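PDB 5J8N: exodeoxyribonuclease III from Methanosarcina mazei, which probably acts as a metal-dependent DNA-repair nuclease, cutting at abasic sites and trimming double-stranded DNA from its 3' end. Local coordinates for residues A[20-25]-A[34-39]; A[3-8]-A[238-243]; A[12-17]-A[45-50]. The protein carries 3 engineered substitutions. All coordinates share one frame; numbering follows the deposited sequence.

Interaction 1: A[20-25]-A[34-39]; sequences KGFLDL and VCVQET. With MG (magnesium ion), chain B.
Phe22 meets Val36 and Val34 through the far end of its ring. CE1 lies 3.3 Å from CG1 of Val36, a short carbon-carbon distance that marks tight packing, and 3.8 Å from CG1 of Val34. The two methyls are placed differently: that of Val34 comes to the ring edge, near its plane, whereas that of Val36 approaches obliquely, with Phe22 CZ also only 3.7 Å from Val36 CG1. One turn of helix further on, Leu25 extends the patch, its CD2 sitting 3.9 Å from Val34 CG1, the two side chains running alongside one another in opposing senses. Val34 CG1 is thus shared by a ring and a leucine branch. All four residues are buried, and no hydrogen bond crosses between the segments.

Torsions explain the reach. Phe22 holds CG anti to its backbone nitrogen (chi1 174°), sending the ring from the helix to the strand, and Val34 turns CG1 toward the same ring with chi1 177°. Behind them, Gly21 is the N-cap residue, and its O accepts the Leu25 N-H at 2.9 Å, fixing the first helical turn. Replacing Phe22 with an alanine would probably leave the facing methyls of Val34 and Val36 without their aromatic partner and open a gap beneath the helix. Past the strand, Glu38 carries OE1 to the magnesium ion at 2.1 Å, while OE2 accepts a hydrogen bond from one of the metal-bound waters.

Strand 33-37 is held between strands 3-10 and 71-75 by backbone hydrogen bonds. Val34 and Val36 point to helix 22-27 while Cys35 turns away toward strand 106-111; the Phe22 ring also touches Trp9 of strand 3-10 and Leu14 and Ala17 of helix 14-18.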
loop_
_atom_site.group_PDB
_atom_site.type_symbol
_atom_site.label_atom_id
_atom_site.label_comp_id
_atom_site.label_asym_id
_atom_site.label_seq_id
_atom_site.Cartn_x
_atom_site.Cartn_y
_atom_site.Cartn_z
ATOM N N LYS A 20 10.978 7.860 14.299
ATOM C CA LYS A 20 10.009 8.935 14.148
ATOM C C LYS A 20 8.593 8.431 14.323
ATOM O O LYS A 20 7.658 9.014 13.816
ATOM C CB LYS A 20 10.144 9.572 12.759
ATOM C CG LYS A 20 11.407 10.249 12.552
ATOM C CD LYS A 20 11.556 11.335 13.553
ATOM C CE LYS A 20 12.669 12.257 13.185
ATOM N NZ LYS A 20 12.665 13.428 14.122
ATOM N N GLY A 21 8.471 7.342 15.045
ATOM C CA GLY A 21 7.141 6.928 15.464
ATOM C C GLY A 21 6.686 5.587 14.959
ATOM O O GLY A 21 5.614 5.107 15.405
ATOM N N PHE A 22 7.365 5.014 13.962
ATOM C CA PHE A 22 6.866 3.753 13.474
ATOM C C PHE A 22 6.822 2.719 14.594
ATOM O O PHE A 22 5.855 1.939 14.671
ATOM C CB PHE A 22 7.690 3.222 12.281
ATOM C CG PHE A 22 7.238 1.853 11.891
ATOM C CD1 PHE A 22 6.006 1.716 11.265
ATOM C CD2 PHE A 22 7.930 0.732 12.327
ATOM C CE1 PHE A 22 5.492 0.460 11.004
ATOM C CE2 PHE A 22 7.419 -0.537 12.017
ATOM C CZ PHE A 22 6.227 -0.648 11.400
ATOM N N LEU A 23 7.834 2.666 15.442
ATOM C CA LEU A 23 7.833 1.690 16.504
ATOM C C LEU A 23 6.680 1.976 17.450
ATOM O O LEU A 23 6.045 1.051 17.974
ATOM C CB LEU A 23 9.158 1.706 17.251
ATOM C CG LEU A 23 9.809 0.423 17.684
ATOM C CD1 LEU A 23 10.003 -0.480 16.480
ATOM C CD2 LEU A 23 11.143 0.884 18.255
ATOM N N ASP A 24 6.411 3.251 17.705
ATOM C CA ASP A 24 5.272 3.554 18.584
ATOM C C ASP A 24 3.977 2.991 17.995
ATOM O O ASP A 24 3.142 2.406 18.713
ATOM C CB ASP A 24 5.094 5.068 18.803
ATOM C CG ASP A 24 6.292 5.733 19.454
ATOM O OD1 ASP A 24 7.123 5.064 20.108
ATOM O OD2 ASP A 24 6.372 6.952 19.269
ATOM N N LEU A 25 3.819 3.155 16.679
ATOM C CA LEU A 25 2.604 2.690 16.032
ATOM C C LEU A 25 2.489 1.182 16.176
ATOM O O LEU A 25 1.437 0.642 16.495
ATOM C CB LEU A 25 2.621 3.086 14.570
ATOM C CG LEU A 25 1.470 2.720 13.657
ATOM C CD1 LEU A 25 1.407 3.695 12.462
ATOM C CD2 LEU A 25 1.696 1.328 13.190
ATOM N N VAL A 34 -0.114 -4.579 10.240
ATOM C CA VAL A 34 0.584 -3.313 9.892
ATOM C C VAL A 34 1.442 -3.633 8.658
ATOM O O VAL A 34 2.343 -4.485 8.734
ATOM C CB VAL A 34 1.488 -2.860 11.048
ATOM C CG1 VAL A 34 2.287 -1.583 10.656
ATOM C CG2 VAL A 34 0.674 -2.609 12.331
ATOM N N CYS A 35 1.127 -2.972 7.578
ATOM C CA CYS A 35 1.882 -3.122 6.320
ATOM C C CYS A 35 2.725 -1.885 6.110
ATOM O O CYS A 35 2.198 -0.757 6.205
ATOM C CB CYS A 35 0.957 -3.321 5.108
ATOM S SG CYS A 35 0.095 -4.909 5.154
ATOM N N VAL A 36 3.992 -2.058 5.748
ATOM C CA VAL A 36 4.881 -0.932 5.428
ATOM C C VAL A 36 5.386 -1.106 4.007
ATOM O O VAL A 36 5.662 -2.240 3.523
ATOM C CB VAL A 36 6.034 -0.781 6.436
ATOM C CG1 VAL A 36 5.482 -0.344 7.811
ATOM C CG2 VAL A 36 6.908 -2.020 6.535
ATOM N N GLN A 37 5.508 0.018 3.312
ATOM C CA GLN A 37 6.139 0.060 1.979
ATOM C C GLN A 37 7.323 0.989 1.980
ATOM O O GLN A 37 7.431 1.973 2.729
ATOM C CB GLN A 37 5.160 0.478 0.884
ATOM C CG GLN A 37 3.918 -0.415 0.863
ATOM C CD GLN A 37 2.834 0.119 1.768
ATOM O OE1 GLN A 37 2.692 1.337 1.923
ATOM N NE2 GLN A 37 2.044 -0.767 2.355
ATOM N N GLU A 38 8.226 0.670 1.063
ATOM C CA GLU A 38 9.467 1.404 0.853
ATOM C C GLU A 38 10.308 1.404 2.132
ATOM O O GLU A 38 10.675 2.426 2.704
ATOM C CB GLU A 38 9.282 2.830 0.315
ATOM C CG GLU A 38 10.609 3.299 -0.307
ATOM C CD GLU A 38 10.590 4.658 -0.852
ATOM O OE1 GLU A 38 9.727 5.472 -0.478
ATOM O OE2 GLU A 38 11.522 4.978 -1.616
ATOM N N THR A 39 10.714 0.203 2.515
ATOM C CA THR A 39 11.523 0.026 3.703
ATOM C C THR A 39 12.933 0.510 3.465
ATOM O O THR A 39 13.654 0.901 4.392
ATOM C CB THR A 39 11.588 -1.449 4.150
ATOM O OG1 THR A 39 12.247 -2.196 3.100
ATOM C CG2 THR A 39 10.167 -1.984 4.396
HETATM MG MG MG B . 9.421 7.447 -0.951
HETATM O O HOH W 1 11.079 7.457 -2.185
HETATM O O HOH W 2 9.005 9.335 -1.499
HETATM O O HOH W 3 7.793 7.574 0.353
HETATM O O HOH W 4 8.173 6.639 -2.500
#

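Interaction 2: A[3-8]-A[238-243]; sequences HYNLIS and SIYPEI
Ile7 lays its terminal methyl over one face of the Tyr240 ring. CD1 is 4.0 Å from the ring centroid and 15° off the ring normal, a CH-pi contact displaced slightly toward the CD1-CE1 rim. Chi1 of -171° and a chi2 likewise near anti stretch the isoleucine chain, carrying CD1 out to the ring. Tyr240, at chi1 -66°, sets its ring opposite its own carbonyl carbon and extends it toward strand 3-10. Ile7 CD1 also lies 4.2 Å from CD1 of Ile243, which the type I turn beginning at Tyr240 folds back beside the ring; Ile243 N bonds to Tyr240 O.

Water links the polar end. Tyr240 OH donates to a water 2.7 Å away, which lies in the ring plane at its edge and in turn donates to Asn5 OD1 and Leu6 O. A second water donates to Tyr240 OH and accepts a longer bond, 3.3 Å, from Asn5 ND2. Asn5 and Tyr240 are thus bridged by two waters, their nearest atoms, OD1 and OH, being 4.2 Å apart.

Strand 251-256 separates strands 3-10 and 234-239; Tyr240 spans that interval on the face where Ile7 and Ile243 also touch Leu25 of helix 22-27, in a two-sheet DNase I-like fold.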
loop_
_atom_site.group_PDB
_atom_site.type_symbol
_atom_site.label_atom_id
_atom_site.label_comp_id
_atom_site.label_asym_id
_atom_site.label_seq_id
_atom_site.Cartn_x
_atom_site.Cartn_y
_atom_site.Cartn_z
ATOM N N HIS A 3 -12.341 -9.947 13.819
ATOM C CA HIS A 3 -12.067 -8.563 13.451
ATOM C C HIS A 3 -10.657 -8.331 13.005
ATOM O O HIS A 3 -9.747 -8.862 13.642
ATOM C CB HIS A 3 -12.297 -7.625 14.631
ATOM C CG HIS A 3 -13.710 -7.587 15.099
ATOM N ND1 HIS A 3 -14.662 -6.816 14.474
ATOM C CD2 HIS A 3 -14.347 -8.261 16.089
ATOM C CE1 HIS A 3 -15.820 -6.988 15.083
ATOM N NE2 HIS A 3 -15.661 -7.869 16.058
ATOM N N TYR A 4 -10.466 -7.516 11.963
ATOM C CA TYR A 4 -9.121 -7.136 11.558
ATOM C C TYR A 4 -9.063 -5.634 11.389
ATOM O O TYR A 4 -9.809 -5.064 10.584
ATOM C CB TYR A 4 -8.730 -7.778 10.220
ATOM C CG TYR A 4 -8.688 -9.277 10.190
ATOM C CD1 TYR A 4 -9.845 -10.017 10.052
ATOM C CD2 TYR A 4 -7.460 -9.948 10.182
ATOM C CE1 TYR A 4 -9.792 -11.389 9.957
ATOM C CE2 TYR A 4 -7.415 -11.333 10.072
ATOM C CZ TYR A 4 -8.586 -12.026 9.961
ATOM O OH TYR A 4 -8.549 -13.404 9.843
ATOM N N ASN A 5 -8.177 -4.964 12.120
ATOM C CA ASN A 5 -7.939 -3.564 11.884
ATOM C C ASN A 5 -6.553 -3.459 11.211
ATOM O O ASN A 5 -5.531 -3.813 11.837
ATOM C CB ASN A 5 -7.981 -2.828 13.206
ATOM C CG ASN A 5 -7.980 -1.319 13.037
ATOM O OD1 ASN A 5 -7.819 -0.802 11.932
ATOM N ND2 ASN A 5 -8.124 -0.612 14.150
ATOM N N LEU A 6 -6.536 -3.063 9.957
ATOM C CA LEU A 6 -5.347 -3.019 9.157
ATOM C C LEU A 6 -4.888 -1.587 8.896
ATOM O O LEU A 6 -5.707 -0.706 8.604
ATOM C CB LEU A 6 -5.607 -3.718 7.821
ATOM C CG LEU A 6 -4.455 -3.727 6.808
ATOM C CD1 LEU A 6 -4.516 -5.058 5.996
ATOM C CD2 LEU A 6 -4.488 -2.550 5.931
ATOM N N ILE A 7 -3.569 -1.352 8.988
ATOM C CA ILE A 7 -3.014 -0.047 8.617
ATOM C C ILE A 7 -1.862 -0.311 7.660
ATOM O O ILE A 7 -1.178 -1.340 7.745
ATOM C CB ILE A 7 -2.601 0.734 9.871
ATOM C CG1 ILE A 7 -2.215 2.196 9.551
ATOM C CG2 ILE A 7 -1.434 0.042 10.651
ATOM C CD1 ILE A 7 -2.187 3.071 10.815
ATOM N N SER A 8 -1.677 0.576 6.698
ATOM C CA SER A 8 -0.721 0.473 5.621
ATOM C C SER A 8 -0.010 1.794 5.478
ATOM O O SER A 8 -0.678 2.855 5.475
ATOM C CB SER A 8 -1.471 0.121 4.349
ATOM O OG SER A 8 -0.602 0.087 3.185
ATOM N N SER A 238 -10.056 4.335 6.434
ATOM C CA SER A 238 -9.507 5.551 7.045
ATOM C C SER A 238 -8.288 6.048 6.316
ATOM O O SER A 238 -7.567 5.272 5.699
ATOM C CB SER A 238 -9.106 5.257 8.515
ATOM O OG SER A 238 -10.244 4.871 9.258
ATOM N N ILE A 239 -8.010 7.350 6.521
ATOM C CA ILE A 239 -6.710 7.930 6.247
ATOM C C ILE A 239 -6.305 8.514 7.591
ATOM O O ILE A 239 -7.125 9.012 8.354
ATOM C CB ILE A 239 -6.749 8.986 5.142
ATOM C CG1 ILE A 239 -7.292 8.351 3.862
ATOM C CG2 ILE A 239 -5.367 9.563 4.874
ATOM C CD1 ILE A 239 -7.635 9.411 2.818
ATOM N N TYR A 240 -4.993 8.434 7.879
ATOM C CA TYR A 240 -4.451 8.878 9.181
ATOM C C TYR A 240 -3.474 10.059 9.048
ATOM O O TYR A 240 -2.259 9.904 9.262
ATOM C CB TYR A 240 -3.718 7.681 9.871
ATOM C CG TYR A 240 -4.618 6.546 10.265
ATOM C CD1 TYR A 240 -4.926 5.532 9.346
ATOM C CD2 TYR A 240 -5.094 6.440 11.560
ATOM C CE1 TYR A 240 -5.755 4.469 9.746
ATOM C CE2 TYR A 240 -5.948 5.405 11.915
ATOM C CZ TYR A 240 -6.237 4.427 11.010
ATOM O OH TYR A 240 -7.056 3.348 11.432
ATOM N N PRO A 241 -3.980 11.223 8.663
ATOM C CA PRO A 241 -3.090 12.354 8.393
ATOM C C PRO A 241 -2.374 12.860 9.652
ATOM O O PRO A 241 -1.408 13.638 9.526
ATOM C CB PRO A 241 -4.046 13.424 7.802
ATOM C CG PRO A 241 -5.399 13.073 8.364
ATOM C CD PRO A 241 -5.400 11.564 8.467
ATOM N N GLU A 242 -2.811 12.441 10.824
ATOM C CA GLU A 242 -2.170 12.846 12.081
ATOM C C GLU A 242 -0.901 12.041 12.345
ATOM O O GLU A 242 -0.162 12.411 13.252
ATOM C CB GLU A 242 -3.151 12.732 13.278
ATOM C CG GLU A 242 -3.500 11.267 13.692
ATOM C CD GLU A 242 -4.598 10.571 12.885
ATOM O OE1 GLU A 242 -5.163 9.589 13.393
ATOM O OE2 GLU A 242 -4.927 10.993 11.757
ATOM N N ILE A 243 -0.606 11.011 11.575
ATOM C CA ILE A 243 0.595 10.203 11.818
ATOM C C ILE A 243 1.740 10.717 10.964
ATOM O O ILE A 243 1.657 10.691 9.729
ATOM C CB ILE A 243 0.323 8.716 11.540
ATOM C CG1 ILE A 243 -0.756 8.251 12.526
ATOM C CG2 ILE A 243 1.649 7.878 11.678
ATOM C CD1 ILE A 243 -1.141 6.818 12.423
HETATM O O HOH W 5 -7.558 1.097 10.089
HETATM O O HOH W 6 -8.768 2.562 13.535
#

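Interaction 3: A[12-17]-A[45-50]; sequences NGLRAA and KLPREV. With MG (magnesium ion), chain B.
Leu14 and Pro47 join the starts of two short helices, one of which follows directly on the loop that supplies Asn12 to the magnesium site. Leu14 CD2 lies 4.2 Å from Pro47 CD and equally 4.2 Å from Val50 CG2, so one methyl branch meets both a ring carbon and a valine branch one turn along. At chi1 -177° the Leu14 branch swings clear of its own backbone N toward helix 48-51. Alongside, Pro47 CG rests 4.1 Å from the CA of Arg15, touching backbone where the arginine's guanidinium leads away.

Gly13 and Pro47 occupy the N-cap positions of helices 14-18 and 48-51, and Val50 N bonds to Pro47 O at 3.0 Å. At Gly13 the backbone turns with phi 111°, where any beta carbon would collide with Asn12 O. On the far side of that bend, Asn12 OD1 binds the magnesium ion at 2.1 Å, and Asn12 ND2 donates a hydrogen bond to Tyr208 OH.

The chemistry thus divides along one short segment: directional coordination at Asn12, and at Leu14 apolar packing, which rests on close fit and burial, with no hydrogen bond between the segments.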
loop_
_atom_site.group_PDB
_atom_site.type_symbol
_atom_site.label_atom_id
_atom_site.label_comp_id
_atom_site.label_asym_id
_atom_site.label_seq_id
_atom_site.Cartn_x
_atom_site.Cartn_y
_atom_site.Cartn_z
ATOM N N ASN A 12 8.936 5.611 3.672
ATOM C CA ASN A 12 10.035 6.370 3.027
ATOM C C ASN A 12 11.393 6.108 3.702
ATOM O O ASN A 12 12.251 6.983 3.809
ATOM C CB ASN A 12 9.747 7.901 2.964
ATOM C CG ASN A 12 10.467 8.587 1.789
ATOM O OD1 ASN A 12 10.575 8.019 0.655
ATOM N ND2 ASN A 12 10.834 9.826 2.007
ATOM N N GLY A 13 11.608 4.835 4.028
ATOM C CA GLY A 13 12.780 4.357 4.712
ATOM C C GLY A 13 12.467 3.901 6.137
ATOM O O GLY A 13 12.159 4.730 7.039
ATOM N N LEU A 14 12.534 2.587 6.375
ATOM C CA LEU A 14 12.092 2.040 7.650
ATOM C C LEU A 14 13.007 2.383 8.784
ATOM O O LEU A 14 12.538 2.741 9.872
ATOM C CB LEU A 14 11.951 0.497 7.515
ATOM C CG LEU A 14 11.410 -0.169 8.787
ATOM C CD1 LEU A 14 10.025 0.365 9.176
ATOM C CD2 LEU A 14 11.377 -1.690 8.507
ATOM N N ARG A 15 14.312 2.332 8.597
ATOM C CA ARG A 15 15.244 2.695 9.650
ATOM C C ARG A 15 14.973 4.109 10.141
ATOM O O ARG A 15 14.866 4.355 11.364
ATOM C CB ARG A 15 16.697 2.588 9.145
ATOM C CG ARG A 15 17.727 2.858 10.256
ATOM C CD ARG A 15 19.074 3.376 9.706
ATOM N NE ARG A 15 18.815 4.561 8.900
ATOM C CZ ARG A 15 18.532 5.768 9.377
ATOM N NH1 ARG A 15 18.495 5.973 10.712
ATOM N NH2 ARG A 15 18.249 6.766 8.539
ATOM N N ALA A 16 14.778 5.037 9.210
ATOM C CA ALA A 16 14.526 6.407 9.641
ATOM C C ALA A 16 13.180 6.516 10.358
ATOM O O ALA A 16 13.071 7.184 11.414
ATOM C CB ALA A 16 14.582 7.336 8.416
ATOM N N ALA A 17 12.187 5.818 9.876
ATOM C CA ALA A 17 10.822 5.927 10.422
ATOM C C ALA A 17 10.764 5.290 11.818
ATOM O O ALA A 17 9.929 5.713 12.643
ATOM C CB ALA A 17 9.807 5.281 9.485
ATOM N N LYS A 45 18.474 -6.998 6.092
ATOM C CA LYS A 45 19.049 -6.463 7.328
ATOM C C LYS A 45 18.086 -5.459 7.951
ATOM O O LYS A 45 18.178 -4.254 7.716
ATOM C CB LYS A 45 20.405 -5.833 7.050
ATOM C CG LYS A 45 21.457 -6.884 6.797
ATOM C CD LYS A 45 22.553 -6.370 5.901
ATOM C CE LYS A 45 23.303 -7.516 5.221
ATOM N NZ LYS A 45 24.091 -7.054 4.027
ATOM N N LEU A 46 17.155 -5.999 8.730
ATOM C CA LEU A 46 16.106 -5.207 9.331
ATOM C C LEU A 46 16.662 -4.522 10.537
ATOM O O LEU A 46 17.578 -5.031 11.155
ATOM C CB LEU A 46 14.922 -6.075 9.740
ATOM C CG LEU A 46 14.161 -6.739 8.616
ATOM C CD1 LEU A 46 13.237 -7.760 9.194
ATOM C CD2 LEU A 46 13.436 -5.644 7.876
ATOM N N PRO A 47 16.117 -3.358 10.854
ATOM C CA PRO A 47 16.397 -2.720 12.144
ATOM C C PRO A 47 16.207 -3.699 13.307
ATOM O O PRO A 47 15.218 -4.443 13.316
ATOM C CB PRO A 47 15.346 -1.599 12.204
ATOM C CG PRO A 47 15.073 -1.273 10.787
ATOM C CD PRO A 47 15.125 -2.594 10.067
ATOM N N ARG A 48 17.106 -3.684 14.290
ATOM C CA ARG A 48 16.996 -4.572 15.446
ATOM C C ARG A 48 15.637 -4.423 16.149
ATOM O O ARG A 48 15.029 -5.406 16.593
ATOM C CB ARG A 48 18.140 -4.291 16.426
ATOM C CG ARG A 48 18.123 -5.150 17.681
ATOM C CD ARG A 48 19.376 -4.945 18.528
ATOM N NE ARG A 48 19.396 -3.636 19.173
ATOM C CZ ARG A 48 20.439 -2.805 19.162
ATOM N NH1 ARG A 48 21.562 -3.144 18.540
ATOM N NH2 ARG A 48 20.361 -1.636 19.784
ATOM N N GLU A 49 15.136 -3.195 16.204
ATOM C CA GLU A 49 13.900 -2.928 16.926
ATOM C C GLU A 49 12.688 -3.564 16.308
ATOM O O GLU A 49 11.668 -3.712 16.991
ATOM C CB GLU A 49 13.644 -1.420 17.039
ATOM C CG GLU A 49 14.722 -0.658 17.753
ATOM C CD GLU A 49 15.874 -0.271 16.846
ATOM O OE1 GLU A 49 15.985 -0.789 15.713
ATOM O OE2 GLU A 49 16.677 0.570 17.269
ATOM N N VAL A 50 12.797 -3.883 15.022
ATOM C CA VAL A 50 11.730 -4.486 14.244
ATOM C C VAL A 50 11.860 -5.993 14.316
ATOM O O VAL A 50 10.852 -6.689 14.384
ATOM C CB VAL A 50 11.755 -3.988 12.747
ATOM C CG1 VAL A 50 11.036 -4.912 11.847
ATOM C CG2 VAL A 50 11.167 -2.593 12.652
HETATM MG MG MG B . 9.421 7.447 -0.951
HETATM O O HOH W 2 9.005 9.335 -1.499
HETATM O O HOH W 3 7.793 7.574 0.353
HETATM O O HOH W 1 11.079 7.457 -2.185
HETATM O O HOH W 4 8.173 6.639 -2.500
#

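How the interactions relate
Interactions 1 and 3 meet at the magnesium ion: Glu38 OE1 and Asn12 OD1 stand 2.9 Å apart as neighbouring ligands, and four waters complete six-fold coordination. Their backbones are also joined, with Gly13 N 2.9 Å from Glu38 O and Leu14 N 2.8 Å from Thr39 O, probable hydrogen bonds linking the two ligand-bearing loops. Interaction 2 shares the sheet with interaction 1 through adjacent strands, where Cys35 N is 2.8 Å from Ile7 O, and Leu25 CD1 packs 4.0 Å from Ile7 CD1. Centres of interactions 2 and 3 lie about 20 Å apart, joined through interaction 1 and the chain running from strand 3-10 into helix 14-18.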